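Local coordinates for 70 KDA protein (PDB 4B2N) that cleaves natural rubber oxidatively as a dihaem c-type cytochrome, a processive dioxygenase probably related to bacterial cytochrome c peroxidases, at residues Glu104-Gln109 and Gly172-Lys177; Phe108-Leu113 and Val319-Arg324; Arg370-Ser375 and Thr644-Asp649. One frame throughout, in Å; residues are numbered along the deposited sequence.

Interaction 1: Glu104-Gln109 and Gly172-Lys177; sequences ERQFFQ and GLIQGK
Where the chain leaves helix 88-104, E104 to Q106 runs beside the end of 172-177, and a single beta bridge pairs R105 with K177. Its two backbone bonds are K177 N to E104 O, 2.6 Å, and Q106 N to K177 O, 3.0 Å and nearly straight at 165°. G176, at positive phi, brings its CA to 3.0 Å from E104 O. The carbonyl of K177 takes a second donor: R105 NH1 reaches K177 O at 2.9 Å, with that oxygen in the guanidinium plane, and NH1 and Q106 N reach it from opposite faces of the carbonyl. R105 gets there by folding at chi2 and chi3 (-82° and -74°), which also brings F107 CE1 over the rim of one guanidinium face; E335 and D179 take further N-H groups in salt bridges. E104 and K177 run side by side, and K177 NZ meets E104 OE1 at 2.9 Å from above the carboxylate plane, while a water spans K177 NZ and E104 OE2. On the buried side, I174 CD1 packs 3.4 Å from R105 O. With two donors on one carbonyl and acidic partners around R105, the bridge is fastened by side chains as well as backbone, and the charges should largely balance locally.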
ATOM      1  N   GLU A 104      -4.974  11.516 -13.896  1.00 16.58           N
ATOM      2  CA  GLU A 104      -4.293  12.499 -14.707  1.00 16.93           C
ATOM      3  C   GLU A 104      -3.240  13.386 -14.105  1.00 16.10           C
ATOM      4  O   GLU A 104      -2.654  14.244 -14.830  1.00 17.03           O
ATOM      5  CB  GLU A 104      -5.194  13.394 -15.549  1.00 20.62           C
ATOM      6  CG  GLU A 104      -6.555  13.749 -15.096  1.00 25.92           C
ATOM      7  CD  GLU A 104      -7.248  14.687 -16.103  1.00 30.23           C
ATOM      8  OE1 GLU A 104      -6.980  15.915 -16.127  1.00 26.29           O
ATOM      9  OE2 GLU A 104      -8.091  14.160 -16.822  1.00 33.28           O
ATOM     10  N   ARG A 105      -2.978  13.243 -12.813  1.00 15.20           N
ATOM     11  CA  ARG A 105      -1.979  14.183 -12.234  1.00 14.31           C
ATOM     12  C   ARG A 105      -0.645  13.484 -12.074  1.00 14.37           C
ATOM     13  O   ARG A 105      -0.583  12.390 -11.516  1.00 14.72           O
ATOM     14  CB  ARG A 105      -2.519  14.722 -10.875  1.00 13.75           C
ATOM     15  CG  ARG A 105      -3.565  15.791 -11.140  1.00 14.65           C
ATOM     16  CD  ARG A 105      -2.854  17.133 -11.419  1.00 15.32           C
ATOM     17  NE  ARG A 105      -2.312  17.710 -10.173  1.00 16.22           N
ATOM     18  CZ  ARG A 105      -1.044  18.016  -9.932  1.00 16.88           C
ATOM     19  NH1 ARG A 105      -0.105  17.800 -10.854  1.00 17.41           N
ATOM     20  NH2 ARG A 105      -0.679  18.559  -8.762  1.00 17.66           N
ATOM     21  N   GLN A 106       0.434  14.115 -12.527  1.00 13.93           N
ATOM     22  CA  GLN A 106       1.763  13.551 -12.264  1.00 15.37           C
ATOM     23  C   GLN A 106       2.284  13.991 -10.877  1.00 16.31           C
ATOM     24  O   GLN A 106       2.851  15.066 -10.705  1.00 18.39           O
ATOM     25  CB  GLN A 106       2.762  13.932 -13.337  1.00 15.85           C
ATOM     26  CG  GLN A 106       4.049  13.084 -13.187  1.00 15.80           C
ATOM     27  CD  GLN A 106       4.741  12.914 -14.504  1.00 16.54           C
ATOM     28  OE1 GLN A 106       4.959  11.777 -14.994  1.00 15.98           O
ATOM     29  NE2 GLN A 106       5.052  14.027 -15.116  1.00 13.31           N
ATOM     30  N   PHE A 107       2.056  13.159  -9.895  1.00 16.32           N
ATOM     31  CA  PHE A 107       2.499  13.391  -8.533  1.00 16.69           C
ATOM     32  C   PHE A 107       3.880  12.772  -8.338  1.00 17.93           C
ATOM     33  O   PHE A 107       4.818  13.451  -7.892  1.00 16.40           O
ATOM     34  CB  PHE A 107       1.536  12.670  -7.584  1.00 16.85           C
ATOM     35  CG  PHE A 107       0.182  13.316  -7.526  1.00 15.96           C
ATOM     36  CD1 PHE A 107       0.057  14.686  -7.171  1.00 15.05           C
ATOM     37  CD2 PHE A 107      -0.955  12.589  -7.842  1.00 16.08           C
ATOM     38  CE1 PHE A 107      -1.189  15.329  -7.155  1.00 15.29           C
ATOM     39  CE2 PHE A 107      -2.225  13.215  -7.786  1.00 15.73           C
ATOM     40  CZ  PHE A 107      -2.315  14.586  -7.460  1.00 14.51           C
ATOM     41  N   PHE A 108       3.958  11.481  -8.658  1.00 16.91           N
ATOM     42  CA  PHE A 108       5.152  10.619  -8.443  1.00 19.85           C
ATOM     43  C   PHE A 108       6.275  11.078  -9.356  1.00 18.61           C
ATOM     44  O   PHE A 108       6.055  11.512 -10.498  1.00 21.20           O
ATOM     45  CB  PHE A 108       4.711   9.169  -8.699  1.00 19.39           C
ATOM     46  CG  PHE A 108       5.797   8.119  -8.550  1.00 19.67           C
ATOM     47  CD1 PHE A 108       6.775   7.917  -9.568  1.00 20.14           C
ATOM     48  CD2 PHE A 108       5.850   7.323  -7.439  1.00 19.45           C
ATOM     49  CE1 PHE A 108       7.800   6.943  -9.437  1.00 19.77           C
ATOM     50  CE2 PHE A 108       6.833   6.319  -7.334  1.00 20.37           C
ATOM     51  CZ  PHE A 108       7.786   6.127  -8.331  1.00 19.09           C
ATOM     52  N   GLN A 109       7.479  11.121  -8.808  1.00 19.05           N
ATOM     53  CA  GLN A 109       8.714  11.429  -9.533  1.00 18.45           C
ATOM     54  C   GLN A 109       8.778  10.963 -10.998  1.00 17.75           C
ATOM     55  O   GLN A 109       8.812   9.793 -11.221  1.00 19.37           O
ATOM     56  CB  GLN A 109       9.880  10.773  -8.736  1.00 18.95           C
ATOM     57  CG  GLN A 109      11.239  11.079  -9.374  1.00 19.31           C
ATOM     58  CD  GLN A 109      11.503  12.536  -9.426  1.00 21.28           C
ATOM     59  OE1 GLN A 109      11.538  13.222  -8.363  1.00 23.60           O
ATOM     60  NE2 GLN A 109      11.778  13.044 -10.616  1.00 20.91           N
ATOM     61  N   GLY A 172      -0.839   2.377 -14.167  1.00 11.78           N
ATOM     62  CA  GLY A 172       0.428   2.206 -13.398  1.00 11.54           C
ATOM     63  C   GLY A 172       1.564   3.073 -13.857  1.00 11.94           C
ATOM     64  O   GLY A 172       2.513   3.316 -13.108  1.00 12.04           O
ATOM     65  N   LEU A 173       1.494   3.504 -15.102  1.00 11.73           N
ATOM     66  CA  LEU A 173       2.435   4.541 -15.569  1.00 11.88           C
ATOM     67  C   LEU A 173       1.552   5.726 -15.884  1.00 12.28           C
ATOM     68  O   LEU A 173       0.331   5.575 -16.172  1.00 12.16           O
ATOM     69  CB  LEU A 173       3.197   4.188 -16.863  1.00 11.64           C
ATOM     70  CG  LEU A 173       4.170   2.985 -16.742  1.00 13.27           C
ATOM     71  CD1 LEU A 173       4.817   2.566 -18.065  1.00 13.06           C
ATOM     72  CD2 LEU A 173       5.239   3.176 -15.641  1.00 12.80           C
ATOM     73  N   ILE A 174       2.198   6.911 -15.896  1.00 11.97           N
ATOM     74  CA  ILE A 174       1.457   8.111 -16.184  1.00 12.91           C
ATOM     75  C   ILE A 174       2.360   9.142 -16.830  1.00 13.17           C
ATOM     76  O   ILE A 174       3.545   9.259 -16.488  1.00 13.75           O
ATOM     77  CB  ILE A 174       0.745   8.666 -14.875  1.00 12.98           C
ATOM     78  CG1 ILE A 174      -0.330   9.703 -15.243  1.00 13.13           C
ATOM     79  CG2 ILE A 174       1.796   9.233 -13.867  1.00 12.78           C
ATOM     80  CD1 ILE A 174      -1.152  10.264 -14.055  1.00 12.46           C
ATOM     81  N   GLN A 175       1.789   9.879 -17.768  1.00 13.05           N
ATOM     82  CA  GLN A 175       2.348  11.155 -18.118  1.00 13.05           C
ATOM     83  C   GLN A 175       1.636  12.259 -17.284  1.00 13.12           C
ATOM     84  O   GLN A 175       2.278  12.916 -16.460  1.00 13.75           O
ATOM     85  CB  GLN A 175       2.216  11.462 -19.628  1.00 12.99           C
ATOM     86  CG  GLN A 175       2.521  12.924 -19.962  1.00 12.42           C
ATOM     87  CD  GLN A 175       2.029  13.430 -21.317  1.00 13.45           C
ATOM     88  OE1 GLN A 175       2.569  14.403 -21.807  1.00 13.83           O
ATOM     89  NE2 GLN A 175       0.993  12.801 -21.887  1.00 12.26           N
ATOM     90  N   GLY A 176       0.323  12.427 -17.516  1.00 13.09           N
ATOM     91  CA  GLY A 176      -0.467  13.277 -16.716  1.00 13.73           C
ATOM     92  C   GLY A 176      -0.124  14.740 -16.840  1.00 15.46           C
ATOM     93  O   GLY A 176       0.607  15.135 -17.749  1.00 16.75           O
ATOM     94  N   LYS A 177      -0.603  15.518 -15.883  1.00 15.13           N
ATOM     95  CA  LYS A 177      -0.450  16.994 -15.905  1.00 16.96           C
ATOM     96  C   LYS A 177       0.308  17.464 -14.685  1.00 16.35           C
ATOM     97  O   LYS A 177       0.126  16.904 -13.590  1.00 16.90           O
ATOM     98  CB  LYS A 177      -1.810  17.638 -15.934  1.00 18.20           C
ATOM     99  CG  LYS A 177      -2.612  17.236 -17.150  1.00 18.64           C
ATOM    100  CD  LYS A 177      -4.021  17.770 -17.038  1.00 22.68           C
ATOM    101  CE  LYS A 177      -4.686  17.923 -18.388  1.00 23.57           C
ATOM    102  NZ  LYS A 177      -6.144  17.824 -18.117  1.00 23.98           N
TER
HETATM  103  O   HOH W   1      -7.619  15.471 -19.709  1.00 46.39           O

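Interaction 2: Phe108-Leu113 and Val319-Arg324; sequences FQPMAL and VANIFR
A buried loop-to-loop contact, built on an Asx turn, joins the chain just ahead of strand 112-113 to the linker between helices 312-319 and 326-331. The same segment goes on into a three-stranded antiparallel sheet, where M111 and A112 both face I187 of strand 186-189 in a classic beta bulge. Q109 carries the contact. Its OE1 accepts from I322 N at 2.8 Å, in the carbonyl plane and at an N-H...O angle of 161°, so the side-chain amide stands in for a backbone partner at the turn. The chain first runs anti to the backbone N (chi1 -178°) and then bends at chi2, which brings the amide back over its own backbone; there NE2 donates to P110 O at 3.1 Å, in the amide plane and on a lone pair. Both ends of the amide are thus engaged, and its rotation is fixed. On the opposing loop, N321 OD1 accepts from F323 N at 2.7 Å to close the Asx turn, and N321 ND2 reaches back to F107 O. F108, in the same segment as Q109, turns instead to the haem c pocket and touches the cofactor. F323 covers the outer side of the contact: P110 CD lies at the edge of its ring, 3.9 Å from CD2, and the Q109 amide, its plane 60° from that of the ring, brings NE2 to 3.4 Å from F323 CE2.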
ATOM      1  N   PHE A 108       3.958  11.481  -8.658  1.00 16.91           N
ATOM      2  CA  PHE A 108       5.152  10.619  -8.443  1.00 19.85           C
ATOM      3  C   PHE A 108       6.275  11.078  -9.356  1.00 18.61           C
ATOM      4  O   PHE A 108       6.055  11.512 -10.498  1.00 21.20           O
ATOM      5  CB  PHE A 108       4.711   9.169  -8.699  1.00 19.39           C
ATOM      6  CG  PHE A 108       5.797   8.119  -8.550  1.00 19.67           C
ATOM      7  CD1 PHE A 108       6.775   7.917  -9.568  1.00 20.14           C
ATOM      8  CD2 PHE A 108       5.850   7.323  -7.439  1.00 19.45           C
ATOM      9  CE1 PHE A 108       7.800   6.943  -9.437  1.00 19.77           C
ATOM     10  CE2 PHE A 108       6.833   6.319  -7.334  1.00 20.37           C
ATOM     11  CZ  PHE A 108       7.786   6.127  -8.331  1.00 19.09           C
ATOM     12  N   GLN A 109       7.479  11.121  -8.808  1.00 19.05           N
ATOM     13  CA  GLN A 109       8.714  11.429  -9.533  1.00 18.45           C
ATOM     14  C   GLN A 109       8.778  10.963 -10.998  1.00 17.75           C
ATOM     15  O   GLN A 109       8.812   9.793 -11.221  1.00 19.37           O
ATOM     16  CB  GLN A 109       9.880  10.773  -8.736  1.00 18.95           C
ATOM     17  CG  GLN A 109      11.239  11.079  -9.374  1.00 19.31           C
ATOM     18  CD  GLN A 109      11.503  12.536  -9.426  1.00 21.28           C
ATOM     19  OE1 GLN A 109      11.538  13.222  -8.363  1.00 23.60           O
ATOM     20  NE2 GLN A 109      11.778  13.044 -10.616  1.00 20.91           N
ATOM     21  N   PRO A 110       8.897  11.890 -11.987  1.00 19.19           N
ATOM     22  CA  PRO A 110       9.048  11.431 -13.375  1.00 18.89           C
ATOM     23  C   PRO A 110      10.326  10.631 -13.552  1.00 18.99           C
ATOM     24  O   PRO A 110      11.353  10.975 -12.940  1.00 19.07           O
ATOM     25  CB  PRO A 110       9.185  12.738 -14.156  1.00 19.67           C
ATOM     26  CG  PRO A 110       8.303  13.699 -13.410  1.00 21.12           C
ATOM     27  CD  PRO A 110       8.520  13.320 -11.935  1.00 20.90           C
ATOM     28  N   MET A 111      10.312   9.644 -14.445  1.00 18.13           N
ATOM     29  CA  MET A 111      11.486   8.773 -14.623  1.00 18.46           C
ATOM     30  C   MET A 111      12.139   8.916 -15.980  1.00 18.50           C
ATOM     31  O   MET A 111      13.318   8.671 -16.085  1.00 21.22           O
ATOM     32  CB  MET A 111      11.182   7.299 -14.347  1.00 20.80           C
ATOM     33  CG  MET A 111      10.666   7.100 -12.960  1.00 27.19           C
ATOM     34  SD  MET A 111      10.088   5.406 -12.616  1.00 32.97           S
ATOM     35  CE  MET A 111       9.193   5.067 -14.117  1.00 35.68           C
ATOM     36  N   ALA A 112      11.362   9.231 -17.020  1.00 16.14           N
ATOM     37  CA  ALA A 112      11.847   9.175 -18.423  1.00 16.55           C
ATOM     38  C   ALA A 112      11.146  10.218 -19.274  1.00 16.42           C
ATOM     39  O   ALA A 112       9.982  10.583 -19.021  1.00 15.00           O
ATOM     40  CB  ALA A 112      11.596   7.767 -18.963  1.00 16.62           C
ATOM     41  N   LEU A 113      11.812  10.710 -20.312  1.00 14.84           N
ATOM     42  CA  LEU A 113      11.170  11.480 -21.343  1.00 14.80           C
ATOM     43  C   LEU A 113      10.170  10.585 -22.047  1.00 14.93           C
ATOM     44  O   LEU A 113      10.361   9.337 -22.170  1.00 14.50           O
ATOM     45  CB  LEU A 113      12.240  11.924 -22.391  1.00 15.20           C
ATOM     46  CG  LEU A 113      13.376  12.757 -21.804  1.00 18.20           C
ATOM     47  CD1 LEU A 113      14.478  12.762 -22.877  1.00 19.18           C
ATOM     48  CD2 LEU A 113      12.969  14.198 -21.523  1.00 18.56           C
ATOM     49  N   VAL A 319       5.297  14.467  -2.434  1.00 16.68           N
ATOM     50  CA  VAL A 319       6.256  15.323  -1.708  1.00 16.18           C
ATOM     51  C   VAL A 319       7.631  14.922  -2.183  1.00 18.15           C
ATOM     52  O   VAL A 319       8.496  15.787  -2.401  1.00 17.87           O
ATOM     53  CB  VAL A 319       6.173  15.092  -0.154  1.00 17.08           C
ATOM     54  CG1 VAL A 319       7.345  15.778   0.544  1.00 15.44           C
ATOM     55  CG2 VAL A 319       4.842  15.581   0.379  1.00 15.87           C
ATOM     56  N   ALA A 320       7.873  13.616  -2.348  1.00 16.46           N
ATOM     57  CA  ALA A 320       9.267  13.216  -2.624  1.00 18.75           C
ATOM     58  C   ALA A 320       9.685  13.501  -4.032  1.00 19.22           C
ATOM     59  O   ALA A 320      10.794  13.262  -4.377  1.00 27.00           O
ATOM     60  CB  ALA A 320       9.531  11.737  -2.295  1.00 17.17           C
ATOM     61  N   ASN A 321       8.863  14.159  -4.805  1.00 19.67           N
ATOM     62  CA  ASN A 321       9.226  14.538  -6.164  1.00 19.97           C
ATOM     63  C   ASN A 321      10.229  15.693  -6.159  1.00 21.36           C
ATOM     64  O   ASN A 321      10.007  16.695  -5.526  1.00 18.77           O
ATOM     65  CB  ASN A 321       7.925  14.982  -6.860  1.00 20.95           C
ATOM     66  CG  ASN A 321       8.126  15.411  -8.299  1.00 21.54           C
ATOM     67  OD1 ASN A 321       9.095  16.056  -8.655  1.00 24.17           O
ATOM     68  ND2 ASN A 321       7.202  14.992  -9.148  1.00 22.06           N
ATOM     69  N   ILE A 322      11.323  15.558  -6.910  1.00 22.75           N
ATOM     70  CA  ILE A 322      12.471  16.419  -6.767  1.00 27.12           C
ATOM     71  C   ILE A 322      12.272  17.709  -7.501  1.00 29.34           C
ATOM     72  O   ILE A 322      13.020  18.701  -7.304  1.00 29.95           O
ATOM     73  CB  ILE A 322      13.749  15.650  -7.235  1.00 31.78           C
ATOM     74  CG1 ILE A 322      14.736  15.688  -6.125  1.00 35.44           C
ATOM     75  CG2 ILE A 322      14.211  15.988  -8.660  1.00 32.49           C
ATOM     76  CD1 ILE A 322      14.204  14.892  -4.950  1.00 31.62           C
ATOM     77  N   PHE A 323      11.256  17.715  -8.350  1.00 25.03           N
ATOM     78  CA  PHE A 323      11.019  18.908  -9.147  1.00 26.52           C
ATOM     79  C   PHE A 323      10.138  19.956  -8.445  1.00 26.12           C
ATOM     80  O   PHE A 323      10.061  21.076  -8.908  1.00 29.20           O
ATOM     81  CB  PHE A 323      10.442  18.493 -10.503  1.00 27.55           C
ATOM     82  CG  PHE A 323      11.377  17.637 -11.335  1.00 28.26           C
ATOM     83  CD1 PHE A 323      12.699  18.062 -11.602  1.00 29.16           C
ATOM     84  CD2 PHE A 323      10.921  16.431 -11.899  1.00 29.05           C
ATOM     85  CE1 PHE A 323      13.552  17.305 -12.385  1.00 28.45           C
ATOM     86  CE2 PHE A 323      11.781  15.661 -12.728  1.00 29.59           C
ATOM     87  CZ  PHE A 323      13.097  16.095 -12.946  1.00 29.26           C
ATOM     88  N   ARG A 324       9.457  19.613  -7.338  1.00 22.57           N
ATOM     89  CA  ARG A 324       8.553  20.585  -6.680  1.00 21.07           C
ATOM     90  C   ARG A 324       9.342  21.423  -5.724  1.00 22.43           C
ATOM     91  O   ARG A 324      10.366  20.956  -5.272  1.00 22.94           O
ATOM     92  CB  ARG A 324       7.520  19.855  -5.827  1.00 19.69           C
ATOM     93  CG  ARG A 324       6.608  18.978  -6.645  1.00 19.91           C
ATOM     94  CD  ARG A 324       5.257  18.811  -5.992  1.00 18.55           C
ATOM     95  NE  ARG A 324       4.360  18.450  -7.089  1.00 16.44           N
ATOM     96  CZ  ARG A 324       4.189  17.232  -7.536  1.00 17.49           C
ATOM     97  NH1 ARG A 324       4.792  16.159  -6.939  1.00 16.17           N
ATOM     98  NH2 ARG A 324       3.387  17.077  -8.585  1.00 16.92           N
TER

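Interaction 3: Arg370-Ser375 and Thr644-Asp649; sequences RDLWAS and TQSLTD
S646 is gripped at both its polar ends. S646 OG donates to L372 O at 2.6 Å, in the carbonyl plane and on a lone pair; its chi1 of 74° sets the hydroxyl between the backbone N and the carbonyl carbon, aimed at the opposing loop. S646 O accepts from R370 NH2 at 2.7 Å, the donor well above the carbonyl plane and the bond rather bent (133°). Beside these polar bonds, L372 CD2 and L647 CD2 meet at 3.4 Å, tight for two methyl carbons, and L647 CD2 also lies over the rim of one guanidinium face. A second shell positions R370 and the turn that presents L372 O. R370 NH1 bonds D371 O at 2.9 Å, while A374 N donates to the same oxygen from the opposite face, closing a type I turn. D371 OD1 receives W373 N at 2.8 Å, an Asx turn within it, and E651 forms a salt bridge with R370 NE. L372 and L647 both touch the second haem c, whose iron has H641 as an axial ligand. The contact therefore joins the loop after helix 357-369 to the 3-10 turn leading into helix 649-660, where T648 is the N-cap and L647 packs on helix 524-528.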
ATOM      1  N   ARG A 370     -15.878 -19.188  16.646  1.00 27.16           N
ATOM      2  CA  ARG A 370     -14.982 -20.319  16.948  1.00 28.14           C
ATOM      3  C   ARG A 370     -13.709 -19.792  17.605  1.00 27.19           C
ATOM      4  O   ARG A 370     -13.002 -18.968  17.031  1.00 26.43           O
ATOM      5  CB  ARG A 370     -14.663 -21.135  15.688  1.00 26.64           C
ATOM      6  CG  ARG A 370     -14.429 -22.647  15.930  1.00 30.06           C
ATOM      7  CD  ARG A 370     -13.096 -22.986  16.560  1.00 28.93           C
ATOM      8  NE  ARG A 370     -12.494 -24.201  15.969  1.00 29.13           N
ATOM      9  CZ  ARG A 370     -11.287 -24.664  16.302  1.00 28.69           C
ATOM     10  NH1 ARG A 370     -10.580 -24.047  17.247  1.00 30.13           N
ATOM     11  NH2 ARG A 370     -10.787 -25.757  15.715  1.00 29.26           N
ATOM     12  N   ASP A 371     -13.427 -20.248  18.822  1.00 26.89           N
ATOM     13  CA  ASP A 371     -12.222 -19.823  19.510  1.00 28.55           C
ATOM     14  C   ASP A 371     -11.058 -20.621  18.955  1.00 28.03           C
ATOM     15  O   ASP A 371     -11.047 -21.834  19.050  1.00 26.77           O
ATOM     16  CB  ASP A 371     -12.356 -20.044  21.010  1.00 30.60           C
ATOM     17  CG  ASP A 371     -11.130 -19.550  21.819  1.00 33.37           C
ATOM     18  OD1 ASP A 371     -10.000 -19.219  21.277  1.00 29.08           O
ATOM     19  OD2 ASP A 371     -11.317 -19.500  23.051  1.00 33.35           O
ATOM     20  N   LEU A 372     -10.058 -19.948  18.388  1.00 25.37           N
ATOM     21  CA  LEU A 372      -8.944 -20.685  17.795  1.00 24.16           C
ATOM     22  C   LEU A 372      -8.044 -21.339  18.814  1.00 23.52           C
ATOM     23  O   LEU A 372      -7.285 -22.268  18.483  1.00 22.39           O
ATOM     24  CB  LEU A 372      -8.136 -19.819  16.770  1.00 24.34           C
ATOM     25  CG  LEU A 372      -8.978 -19.427  15.540  1.00 23.59           C
ATOM     26  CD1 LEU A 372      -8.212 -18.416  14.698  1.00 20.87           C
ATOM     27  CD2 LEU A 372      -9.445 -20.595  14.685  1.00 24.68           C
ATOM     28  N   TRP A 373      -8.148 -20.841  20.050  1.00 26.37           N
ATOM     29  CA  TRP A 373      -7.449 -21.361  21.217  1.00 29.38           C
ATOM     30  C   TRP A 373      -8.312 -22.305  22.018  1.00 32.42           C
ATOM     31  O   TRP A 373      -7.924 -22.681  23.109  1.00 32.26           O
ATOM     32  CB  TRP A 373      -7.037 -20.209  22.129  1.00 27.24           C
ATOM     33  CG  TRP A 373      -5.906 -19.386  21.599  1.00 27.98           C
ATOM     34  CD1 TRP A 373      -4.550 -19.467  21.946  1.00 28.71           C
ATOM     35  CD2 TRP A 373      -5.986 -18.324  20.575  1.00 27.18           C
ATOM     36  NE1 TRP A 373      -3.818 -18.532  21.254  1.00 25.93           N
ATOM     37  CE2 TRP A 373      -4.618 -17.827  20.397  1.00 27.26           C
ATOM     38  CE3 TRP A 373      -7.025 -17.751  19.830  1.00 26.13           C
ATOM     39  CZ2 TRP A 373      -4.312 -16.801  19.495  1.00 25.43           C
ATOM     40  CZ3 TRP A 373      -6.706 -16.729  18.901  1.00 26.19           C
ATOM     41  CH2 TRP A 373      -5.380 -16.269  18.741  1.00 26.34           C
ATOM     42  N   ALA A 374      -9.485 -22.702  21.505  1.00 34.96           N
ATOM     43  CA  ALA A 374     -10.359 -23.637  22.249  1.00 34.15           C
ATOM     44  C   ALA A 374      -9.668 -24.954  22.571  1.00 35.89           C
ATOM     45  O   ALA A 374      -8.799 -25.415  21.832  1.00 35.23           O
ATOM     46  CB  ALA A 374     -11.625 -23.903  21.480  1.00 34.26           C
ATOM     47  N   SER A 375     -10.062 -25.561  23.682  1.00 38.55           N
ATOM     48  CA  SER A 375      -9.565 -26.883  24.098  1.00 40.69           C
ATOM     49  C   SER A 375      -8.051 -26.913  24.197  1.00 40.92           C
ATOM     50  O   SER A 375      -7.432 -27.851  23.699  1.00 40.14           O
ATOM     51  CB  SER A 375     -10.001 -28.009  23.153  1.00 38.04           C
ATOM     52  OG  SER A 375     -11.385 -27.980  22.823  1.00 41.20           O
ATOM     53  N   THR A 644      -4.430 -20.397  13.068  1.00 20.35           N
ATOM     54  CA  THR A 644      -5.387 -21.111  12.224  1.00 21.30           C
ATOM     55  C   THR A 644      -5.177 -22.655  12.096  1.00 22.59           C
ATOM     56  O   THR A 644      -6.045 -23.381  11.607  1.00 22.77           O
ATOM     57  CB  THR A 644      -5.420 -20.486  10.860  1.00 20.86           C
ATOM     58  OG1 THR A 644      -4.100 -20.524  10.303  1.00 22.47           O
ATOM     59  CG2 THR A 644      -5.823 -19.034  10.981  1.00 20.15           C
ATOM     60  N   GLN A 645      -4.016 -23.125  12.494  1.00 22.07           N
ATOM     61  CA  GLN A 645      -3.711 -24.587  12.458  1.00 25.95           C
ATOM     62  C   GLN A 645      -4.666 -25.437  13.288  1.00 24.63           C
ATOM     63  O   GLN A 645      -4.774 -26.617  13.029  1.00 25.75           O
ATOM     64  CB  GLN A 645      -2.310 -24.835  12.976  1.00 25.97           C
ATOM     65  CG  GLN A 645      -2.235 -24.715  14.482  1.00 31.12           C
ATOM     66  CD  GLN A 645      -0.840 -24.386  14.960  1.00 36.73           C
ATOM     67  OE1 GLN A 645       0.145 -24.567  14.233  1.00 43.62           O
ATOM     68  NE2 GLN A 645      -0.740 -23.860  16.184  1.00 41.68           N
ATOM     69  N   SER A 646      -5.318 -24.823  14.271  1.00 25.49           N
ATOM     70  CA  SER A 646      -6.242 -25.516  15.185  1.00 27.89           C
ATOM     71  C   SER A 646      -7.581 -25.798  14.476  1.00 28.02           C
ATOM     72  O   SER A 646      -8.385 -26.601  14.978  1.00 26.05           O
ATOM     73  CB  SER A 646      -6.482 -24.651  16.436  1.00 27.64           C
ATOM     74  OG  SER A 646      -7.340 -23.506  16.168  1.00 29.06           O
ATOM     75  N   LEU A 647      -7.826 -25.147  13.324  1.00 26.50           N
ATOM     76  CA  LEU A 647      -9.059 -25.358  12.553  1.00 26.00           C
ATOM     77  C   LEU A 647      -9.125 -26.766  11.978  1.00 26.85           C
ATOM     78  O   LEU A 647      -8.106 -27.426  11.826  1.00 25.18           O
ATOM     79  CB  LEU A 647      -9.173 -24.367  11.384  1.00 25.12           C
ATOM     80  CG  LEU A 647      -9.309 -22.959  11.894  1.00 24.99           C
ATOM     81  CD1 LEU A 647      -8.997 -22.035  10.723  1.00 21.89           C
ATOM     82  CD2 LEU A 647     -10.750 -22.733  12.355  1.00 24.56           C
ATOM     83  N   THR A 648     -10.338 -27.215  11.662  1.00 29.19           N
ATOM     84  CA  THR A 648     -10.493 -28.446  10.899  1.00 28.87           C
ATOM     85  C   THR A 648     -10.589 -28.075   9.450  1.00 30.21           C
ATOM     86  O   THR A 648     -10.945 -26.927   9.127  1.00 28.94           O
ATOM     87  CB  THR A 648     -11.736 -29.281  11.296  1.00 29.38           C
ATOM     88  OG1 THR A 648     -12.964 -28.577  10.941  1.00 26.70           O
ATOM     89  CG2 THR A 648     -11.656 -29.795  12.838  1.00 26.67           C
ATOM     90  N   ASP A 649     -10.263 -29.023   8.568  1.00 30.31           N
ATOM     91  CA  ASP A 649     -10.434 -28.752   7.150  1.00 30.32           C
ATOM     92  C   ASP A 649     -11.891 -28.383   6.828  1.00 30.56           C
ATOM     93  O   ASP A 649     -12.134 -27.560   5.935  1.00 26.63           O
ATOM     94  CB  ASP A 649     -10.002 -29.944   6.300  1.00 32.44           C
ATOM     95  CG  ASP A 649      -8.498 -30.037   6.111  1.00 34.91           C
ATOM     96  OD1 ASP A 649      -7.680 -29.227   6.614  1.00 38.09           O
ATOM     97  OD2 ASP A 649      -8.115 -31.011   5.461  1.00 34.92           O
TER

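Overall arrangement
Interactions 1 and 2 are neighbours, their centres about 9 Å apart, and share F108 and Q109; R324 of interaction 2 also bonds the backbone oxygens of Q106 and F107, so the connection from helix 88-104 to strand 112-113 is held by both contacts, which reach the same three-stranded sheet. Interaction 3 lies on the other side of the chain's centre, its centre about 47 Å from that of interaction 1, and joins loops beside the second haem. Interaction 2 is the most buried and relies on a neutral amide and turn capping. The other two, partly buried, add charge: a backbone bridge with a salt bridge in 104-109/172-177, and arginine-to-carbonyl and serine-to-carbonyl bonds beside a leucine pair in 370-375/644-649.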